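PDB 4S1P: uncharacterized protein from Slackia heliotrinireducens DSM 20476, which is a putative SGNH-type hydrolase, probably cleaving ester bonds in a substrate that has not been identified. Local coordinates for residues 72-84 with 121-134. Sequence-based numbering, arbitrary orientation. Where two conformers were deposited one is given.
Sequences MSHGPATSPTAYA and MSHDDMSLRMAEAF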
HETATM    1  N   MSE A  72       5.368  -4.577  -1.024  1.00 13.18           N
HETATM    2  CA  MSE A  72       6.654  -4.283  -1.663  1.00 13.72           C
HETATM    3  C   MSE A  72       6.381  -3.933  -3.115  1.00 14.05           C
HETATM    4  O   MSE A  72       5.600  -4.590  -3.787  1.00 13.87           O
HETATM    5  CB  MSE A  72       7.571  -5.496  -1.454  1.00 16.99           C
HETATM    6  CG  MSE A  72       9.038  -5.203  -1.787  1.00 19.16           C
HETATM    7 SE   MSE A  72       9.349  -5.553  -3.697  0.65 20.83          SE
HETATM    8  CE  MSE A  72       9.017  -7.493  -3.727  1.00 27.98           C
ATOM      9  N   SER A  73       7.075  -2.910  -3.598  1.00 13.66           N
ATOM     10  CA  SER A  73       6.663  -2.159  -4.779  1.00 15.98           C
ATOM     11  C   SER A  73       6.561  -2.917  -6.089  1.00 14.83           C
ATOM     12  O   SER A  73       5.816  -2.488  -6.956  1.00 16.49           O
ATOM     13  CB  SER A  73       7.572  -0.929  -4.986  1.00 16.31           C
ATOM     14  OG  SER A  73       8.895  -1.329  -5.185  1.00 18.80           O
ATOM     15  N   HIS A  74       7.283  -4.035  -6.247  1.00 13.17           N
ATOM     16  CA  HIS A  74       7.079  -4.870  -7.439  1.00 14.07           C
ATOM     17  C   HIS A  74       6.417  -6.201  -7.143  1.00 14.74           C
ATOM     18  O   HIS A  74       6.141  -6.995  -8.074  1.00 15.72           O
ATOM     19  CB  HIS A  74       8.360  -5.067  -8.263  1.00 14.83           C
ATOM     20  CG  HIS A  74       9.472  -5.759  -7.551  1.00 15.33           C
ATOM     21  ND1 HIS A  74       9.490  -7.120  -7.376  1.00 17.82           N
ATOM     22  CD2 HIS A  74      10.662  -5.302  -7.091  1.00 17.19           C
ATOM     23  CE1 HIS A  74      10.628  -7.472  -6.800  1.00 19.34           C
ATOM     24  NE2 HIS A  74      11.361  -6.383  -6.618  1.00 18.53           N
ATOM     25  N   GLY A  75       6.175  -6.453  -5.855  1.00 12.85           N
ATOM     26  CA  GLY A  75       5.597  -7.745  -5.457  1.00 12.35           C
ATOM     27  C   GLY A  75       4.356  -8.197  -6.175  1.00 13.48           C
ATOM     28  O   GLY A  75       4.250  -9.358  -6.579  1.00 14.33           O
ATOM     29  N   PRO A  76       3.367  -7.320  -6.339  1.00 12.99           N
ATOM     30  CA  PRO A  76       2.172  -7.766  -7.036  1.00 14.27           C
ATOM     31  C   PRO A  76       2.428  -8.243  -8.454  1.00 14.66           C
ATOM     32  O   PRO A  76       1.666  -9.074  -8.965  1.00 16.75           O
ATOM     33  CB  PRO A  76       1.246  -6.545  -6.974  1.00 13.90           C
ATOM     34  CG  PRO A  76       1.740  -5.806  -5.788  1.00 13.43           C
ATOM     35  CD  PRO A  76       3.214  -5.958  -5.817  1.00 12.89           C
ATOM     36  N   ALA A  77       3.472  -7.712  -9.081  1.00 14.49           N
ATOM     37  CA  ALA A  77       3.887  -8.149 -10.416  1.00 14.58           C
ATOM     38  C   ALA A  77       4.762  -9.397 -10.419  1.00 17.87           C
ATOM     39  O   ALA A  77       4.584 -10.276 -11.288  1.00 19.95           O
ATOM     40  CB  ALA A  77       4.585  -7.034 -11.186  1.00 15.85           C
ATOM     41  N   THR A  78       5.754  -9.445  -9.528  1.00 15.16           N
ATOM     42  CA  THR A  78       6.756 -10.519  -9.555  1.00 16.50           C
ATOM     43  C   THR A  78       6.418 -11.773  -8.689  1.00 17.49           C
ATOM     44  O   THR A  78       6.894 -12.869  -8.984  1.00 20.03           O
ATOM     45  CB  THR A  78       8.118  -9.971  -9.185  1.00 18.42           C
ATOM     46  OG1 THR A  78       8.071  -9.395  -7.871  1.00 18.28           O
ATOM     47  CG2 THR A  78       8.592  -8.902 -10.192  1.00 20.38           C
ATOM     48  N   SER A  79       5.631 -11.571  -7.626  1.00 16.07           N
ATOM     49  CA  SER A  79       5.141 -12.632  -6.761  0.70 16.95           C
ATOM     50  C   SER A  79       3.639 -12.447  -6.555  1.00 14.24           C
ATOM     51  O   SER A  79       3.183 -12.187  -5.438  1.00 15.21           O
ATOM     52  CB  SER A  79       5.890 -12.633  -5.426  0.70 18.52           C
ATOM     53  OG  SER A  79       7.267 -12.937  -5.601  0.70 18.15           O
ATOM     54  N   PRO A  80       2.855 -12.546  -7.647  1.00 15.29           N
ATOM     55  CA  PRO A  80       1.435 -12.241  -7.585  1.00 14.57           C
ATOM     56  C   PRO A  80       0.660 -13.142  -6.652  1.00 14.34           C
ATOM     57  O   PRO A  80      -0.300 -12.698  -6.036  1.00 14.33           O
ATOM     58  CB  PRO A  80       0.945 -12.407  -9.042  1.00 16.68           C
ATOM     59  CG  PRO A  80       1.989 -13.296  -9.673  1.00 17.44           C
ATOM     60  CD  PRO A  80       3.276 -12.842  -9.029  1.00 16.63           C
ATOM     61  N   THR A  81       1.073 -14.421  -6.558  1.00 15.69           N
ATOM     62  CA  THR A  81       0.344 -15.317  -5.690  1.00 15.49           C
ATOM     63  C   THR A  81       0.598 -15.028  -4.210  1.00 14.11           C
ATOM     64  O   THR A  81      -0.337 -14.992  -3.408  1.00 15.36           O
ATOM     65  CB  THR A  81       0.631 -16.766  -6.060  1.00 16.32           C
ATOM     66  OG1 THR A  81       0.248 -16.954  -7.433  1.00 18.55           O
ATOM     67  CG2 THR A  81      -0.142 -17.681  -5.148  1.00 19.51           C
ATOM     68  N   ALA A  82       1.853 -14.752  -3.875  1.00 13.55           N
ATOM     69  CA  ALA A  82       2.179 -14.330  -2.529  1.00 13.77           C
ATOM     70  C   ALA A  82       1.433 -13.078  -2.145  1.00 15.22           C
ATOM     71  O   ALA A  82       0.934 -12.959  -1.026  1.00 14.08           O
ATOM     72  CB  ALA A  82       3.679 -14.144  -2.339  1.00 16.65           C
ATOM     73  N   TYR A  83       1.371 -12.144  -3.077  1.00 14.25           N
ATOM     74  CA  TYR A  83       0.613 -10.913  -2.829  1.00 12.66           C
ATOM     75  C   TYR A  83      -0.847 -11.196  -2.536  1.00 12.82           C
ATOM     76  O   TYR A  83      -1.400 -10.747  -1.516  1.00 13.73           O
ATOM     77  CB  TYR A  83       0.761  -9.971  -4.022  1.00 12.71           C
ATOM     78  CG  TYR A  83      -0.157  -8.753  -3.870  1.00 12.18           C
ATOM     79  CD1 TYR A  83       0.009  -7.908  -2.817  1.00 12.81           C
ATOM     80  CD2 TYR A  83      -1.230  -8.547  -4.698  1.00 12.29           C
ATOM     81  CE1 TYR A  83      -0.823  -6.829  -2.605  1.00 12.31           C
ATOM     82  CE2 TYR A  83      -2.086  -7.493  -4.495  1.00 13.04           C
ATOM     83  CZ  TYR A  83      -1.883  -6.647  -3.439  1.00 12.24           C
ATOM     84  OH  TYR A  83      -2.786  -5.624  -3.242  1.00 12.88           O
ATOM     85  N   ALA A  84      -1.470 -11.957  -3.434  1.00 13.10           N
ATOM     86  CA  ALA A  84      -2.878 -12.264  -3.322  1.00 14.94           C
ATOM     87  C   ALA A  84      -3.190 -12.964  -1.994  1.00 12.84           C
ATOM     88  O   ALA A  84      -4.196 -12.648  -1.345  1.00 15.37           O
ATOM     89  CB  ALA A  84      -3.338 -13.115  -4.486  1.00 16.31           C
HETATM   90  N   MSE A 121      11.499  -6.644 -17.076  1.00 18.83           N
HETATM   91  CA  MSE A 121      10.092  -6.524 -17.342  0.60 18.55           C
HETATM   92  C   MSE A 121       9.850  -5.234 -18.077  1.00 17.14           C
HETATM   93  O   MSE A 121      10.424  -4.183 -17.734  1.00 18.77           O
HETATM   94  CB  MSE A 121       9.406  -6.452 -15.974  0.60 21.31           C
HETATM   95  CG  MSE A 121       7.925  -6.696 -16.104  0.60 24.96           C
HETATM   96 SE   MSE A 121       7.102  -6.960 -14.331  0.39 20.20          SE
HETATM   97  CE  MSE A 121       7.586  -8.815 -13.975  0.60 27.20           C
ATOM     98  N   SER A 122       9.007  -5.273 -19.116  1.00 16.30           N
ATOM     99  CA  SER A 122       8.671  -4.016 -19.782  1.00 13.93           C
ATOM    100  C   SER A 122       7.765  -3.145 -18.921  1.00 14.14           C
ATOM    101  O   SER A 122       7.104  -3.638 -17.994  1.00 14.60           O
ATOM    102  CB  SER A 122       8.000  -4.279 -21.136  1.00 17.30           C
ATOM    103  OG  SER A 122       6.667  -4.713 -20.958  1.00 17.44           O
ATOM    104  N   HIS A 123       7.764  -1.844 -19.204  1.00 14.58           N
ATOM    105  CA  HIS A 123       6.905  -0.929 -18.489  1.00 15.55           C
ATOM    106  C   HIS A 123       5.420  -1.310 -18.676  1.00 14.11           C
ATOM    107  O   HIS A 123       4.634  -1.307 -17.733  1.00 15.22           O
ATOM    108  CB  HIS A 123       7.155   0.510 -18.917  1.00 14.83           C
ATOM    109  CG  HIS A 123       6.350   1.482 -18.144  1.00 16.24           C
ATOM    110  ND1 HIS A 123       5.155   2.008 -18.582  1.00 20.88           N
ATOM    111  CD2 HIS A 123       6.541   1.955 -16.897  1.00 16.92           C
ATOM    112  CE1 HIS A 123       4.654   2.781 -17.630  1.00 20.40           C
ATOM    113  NE2 HIS A 123       5.506   2.794 -16.622  1.00 19.74           N
ATOM    114  N   ASP A 124       5.038  -1.657 -19.902  1.00 15.24           N
ATOM    115  CA  ASP A 124       3.649  -2.096 -20.157  0.70 15.91           C
ATOM    116  C   ASP A 124       3.312  -3.362 -19.367  1.00 15.05           C
ATOM    117  O   ASP A 124       2.224  -3.474 -18.790  1.00 16.00           O
ATOM    118  CB  ASP A 124       3.378  -2.338 -21.642  0.70 18.85           C
ATOM    119  CG  ASP A 124       3.044  -1.078 -22.414  0.70 24.05           C
ATOM    120  OD1 ASP A 124       2.758  -0.015 -21.834  0.70 28.32           O
ATOM    121  OD2 ASP A 124       3.065  -1.185 -23.653  0.70 32.03           O
ATOM    122  N   ASP A 125       4.248  -4.318 -19.328  1.00 14.58           N
ATOM    123  CA  ASP A 125       3.991  -5.593 -18.636  1.00 15.70           C
ATOM    124  C   ASP A 125       3.817  -5.322 -17.142  1.00 14.37           C
ATOM    125  O   ASP A 125       2.865  -5.797 -16.513  1.00 14.75           O
ATOM    126  CB  ASP A 125       5.158  -6.552 -18.895  1.00 17.18           C
ATOM    127  CG  ASP A 125       4.967  -7.968 -18.349  1.00 22.44           C
ATOM    128  OD1 ASP A 125       3.843  -8.422 -18.173  1.00 24.38           O
ATOM    129  OD2 ASP A 125       5.990  -8.694 -18.197  1.00 26.08           O
HETATM  130  N   MSE A 126       4.689  -4.496 -16.573  1.00 12.89           N
HETATM  131  CA  MSE A 126       4.561  -4.198 -15.145  1.00 12.41           C
HETATM  132  C   MSE A 126       3.240  -3.474 -14.866  1.00 12.88           C
HETATM  133  O   MSE A 126       2.557  -3.747 -13.879  1.00 13.28           O
HETATM  134  CB  MSE A 126       5.735  -3.372 -14.623  1.00 12.40           C
HETATM  135  CG  MSE A 126       5.621  -3.193 -13.111  1.00 14.15           C
HETATM  136 SE   MSE A 126       7.211  -2.359 -12.358  0.65 14.41          SE
HETATM  137  CE  MSE A 126       6.688  -2.560 -10.489  1.00 20.18           C
ATOM    138  N   SER A 127       2.909  -2.509 -15.717  1.00 12.68           N
ATOM    139  CA  SER A 127       1.684  -1.710 -15.589  1.00 13.75           C
ATOM    140  C   SER A 127       0.460  -2.625 -15.512  1.00 12.82           C
ATOM    141  O   SER A 127      -0.408  -2.452 -14.654  1.00 14.09           O
ATOM    142  CB  SER A 127       1.566  -0.724 -16.768  1.00 14.29           C
ATOM    143  OG  SER A 127       2.566   0.337 -16.722  1.00 17.58           O
ATOM    144  N   LEU A 128       0.404  -3.594 -16.417  1.00 12.94           N
ATOM    145  CA  LEU A 128      -0.766  -4.458 -16.528  0.60 13.48           C
ATOM    146  C   LEU A 128      -0.784  -5.460 -15.395  1.00 13.43           C
ATOM    147  O   LEU A 128      -1.829  -5.724 -14.800  1.00 14.75           O
ATOM    148  CB  LEU A 128      -0.777  -5.170 -17.879  0.60 15.38           C
ATOM    149  CG  LEU A 128      -0.882  -4.264 -19.118  0.60 18.43           C
ATOM    150  CD1 LEU A 128      -0.922  -5.061 -20.408  0.60 21.10           C
ATOM    151  CD2 LEU A 128      -2.089  -3.358 -19.016  0.60 21.18           C
ATOM    152  N   ARG A 129       0.377  -6.024 -15.081  1.00 13.42           N
ATOM    153  CA  ARG A 129       0.443  -6.978 -13.980  0.70 14.02           C
ATOM    154  C   ARG A 129       0.036  -6.372 -12.650  1.00 13.33           C
ATOM    155  O   ARG A 129      -0.707  -6.977 -11.843  1.00 15.46           O
ATOM    156  CB  ARG A 129       1.812  -7.597 -13.868  0.70 14.63           C
ATOM    157  CG  ARG A 129       2.140  -8.548 -15.011  0.70 15.45           C
ATOM    158  CD  ARG A 129       3.544  -9.134 -14.933  0.70 19.64           C
ATOM    159  NE  ARG A 129       3.789 -10.114 -15.998  0.70 24.30           N
ATOM    160  CZ  ARG A 129       3.478 -11.411 -15.967  0.70 26.02           C
ATOM    161  NH1 ARG A 129       2.868 -11.943 -14.932  0.70 28.56           N
ATOM    162  NH2 ARG A 129       3.779 -12.189 -17.012  0.70 30.98           N
HETATM  163  N   MSE A 130       0.511  -5.157 -12.391  1.00 12.77           N
HETATM  164  CA  MSE A 130       0.151  -4.468 -11.134  0.80 12.55           C
HETATM  165  C   MSE A 130      -1.366  -4.203 -11.112  1.00 13.12           C
HETATM  166  O   MSE A 130      -2.059  -4.470 -10.109  1.00 13.73           O
HETATM  167  CB  MSE A 130       0.923  -3.133 -10.976  0.80 12.80           C
HETATM  168  CG  MSE A 130       2.466  -3.247 -10.871  0.80 14.83           C
HETATM  169 SE   MSE A 130       3.058  -4.010  -9.190  0.52 13.14          SE
HETATM  170  CE  MSE A 130       2.758  -2.395  -8.147  0.80 14.21           C
ATOM    171  N   ALA A 131      -1.890  -3.651 -12.208  1.00 13.39           N
ATOM    172  CA  ALA A 131      -3.307  -3.291 -12.248  1.00 13.45           C
ATOM    173  C   ALA A 131      -4.161  -4.529 -12.053  1.00 12.66           C
ATOM    174  O   ALA A 131      -5.168  -4.489 -11.325  1.00 14.82           O
ATOM    175  CB  ALA A 131      -3.644  -2.582 -13.564  1.00 16.49           C
ATOM    176  N   GLU A 132      -3.807  -5.619 -12.721  1.00 13.09           N
ATOM    177  CA  GLU A 132      -4.572  -6.863 -12.589  0.60 14.09           C
ATOM    178  C   GLU A 132      -4.540  -7.413 -11.163  1.00 13.99           C
ATOM    179  O   GLU A 132      -5.557  -7.903 -10.611  1.00 15.44           O
ATOM    180  CB  GLU A 132      -4.059  -7.950 -13.552  0.60 15.44           C
ATOM    181  CG  GLU A 132      -4.476  -7.705 -14.999  0.60 17.63           C
ATOM    182  CD  GLU A 132      -4.040  -8.818 -15.932  0.60 29.40           C
ATOM    183  OE1 GLU A 132      -3.770  -9.943 -15.441  0.60 39.71           O
ATOM    184  OE2 GLU A 132      -3.961  -8.569 -17.156  0.60 38.39           O
ATOM    185  N   ALA A 133      -3.348  -7.374 -10.557  1.00 12.78           N
ATOM    186  CA  ALA A 133      -3.190  -7.845  -9.170  1.00 12.63           C
ATOM    187  C   ALA A 133      -4.066  -7.079  -8.200  1.00 12.24           C
ATOM    188  O   ALA A 133      -4.741  -7.679  -7.349  1.00 13.28           O
ATOM    189  CB  ALA A 133      -1.751  -7.766  -8.720  1.00 14.61           C
ATOM    190  N   PHE A 134      -4.072  -5.744  -8.303  1.00 12.13           N
ATOM    191  CA  PHE A 134      -4.880  -4.982  -7.375  1.00 12.32           C
ATOM    192  C   PHE A 134      -6.371  -5.168  -7.608  1.00 12.43           C
ATOM    193  O   PHE A 134      -7.142  -5.259  -6.652  1.00 14.10           O
ATOM    194  CB  PHE A 134      -4.522  -3.491  -7.458  1.00 12.48           C
ATOM    195  CG  PHE A 134      -3.079  -3.198  -7.044  1.00 10.70           C
ATOM    196  CD1 PHE A 134      -2.549  -3.732  -5.870  1.00 12.03           C
ATOM    197  CD2 PHE A 134      -2.279  -2.378  -7.811  1.00 11.65           C
ATOM    198  CE1 PHE A 134      -1.260  -3.473  -5.489  1.00 11.99           C
ATOM    199  CE2 PHE A 134      -0.968  -2.099  -7.410  1.00 12.44           C
ATOM    200  CZ  PHE A 134      -0.474  -2.656  -6.263  1.00 14.40           C
TER
HETATM  201  O   HOH W   1       1.918 -10.863 -12.287  1.00 28.44           O
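Ala77 O and Arg129 share a water: it donates to Ala77 O at 2.9 Å and lies in the guanidinium plane, at its edge, accepting from Arg129 NH1. The same guanidinium makes a salt bridge within its own helix, Arg129 NE to Asp125 OD1 at 2.8 Å, reached from above the carboxylate plane; the two partners help set the turn of the group in this conformer. Arg129 CB meets Ala77 CB where the two backbones come nearest.

The rest is mostly packing of apolar side chains around the single turn of helix 75-78, with Ser73 O and Tyr83 OH among the polar atoms in it. Met121, Met126 and Met130, all selenomethionines, pack against this turn. Bent at both chi2 (-71°) and chi3 (-77°) in the conformer modelled here, Met130 places SE 3.8 Å from Pro76 CB, while its CE ends against Ser73 O. Met126, fully extended, brings its own CE to that carbonyl and to His74 CB. Met121 SE, likewise in one of two conformers, meets Ala77 CB, and its CE touches Thr78 CG2 at 3.9 Å.

Pro76 is the wedge at the far end. Its CB sits 3.7 Å from Ala133 CB, and its CG meets Phe134 CE1 while lying over the centre of one face of the Tyr83 ring. Tyr83 and Phe134 stand almost perpendicular, planes at 89°, with Tyr83 OH in the plane of the Phe134 ring at its edge, 3.2 Å from Phe134 CD1.

Ser73 OG bonds to Tyr109 OH and a bound unidentified ligand, near a possible Ser-His-Asp triad. This is helix packing beside the parallel sheet of the three-layer alpha/beta/alpha SGNH fold: helices 75-78 and 80-96 meet helix 123-141, and Tyr83 and Phe134 both reach Ile103 of strand 100-105.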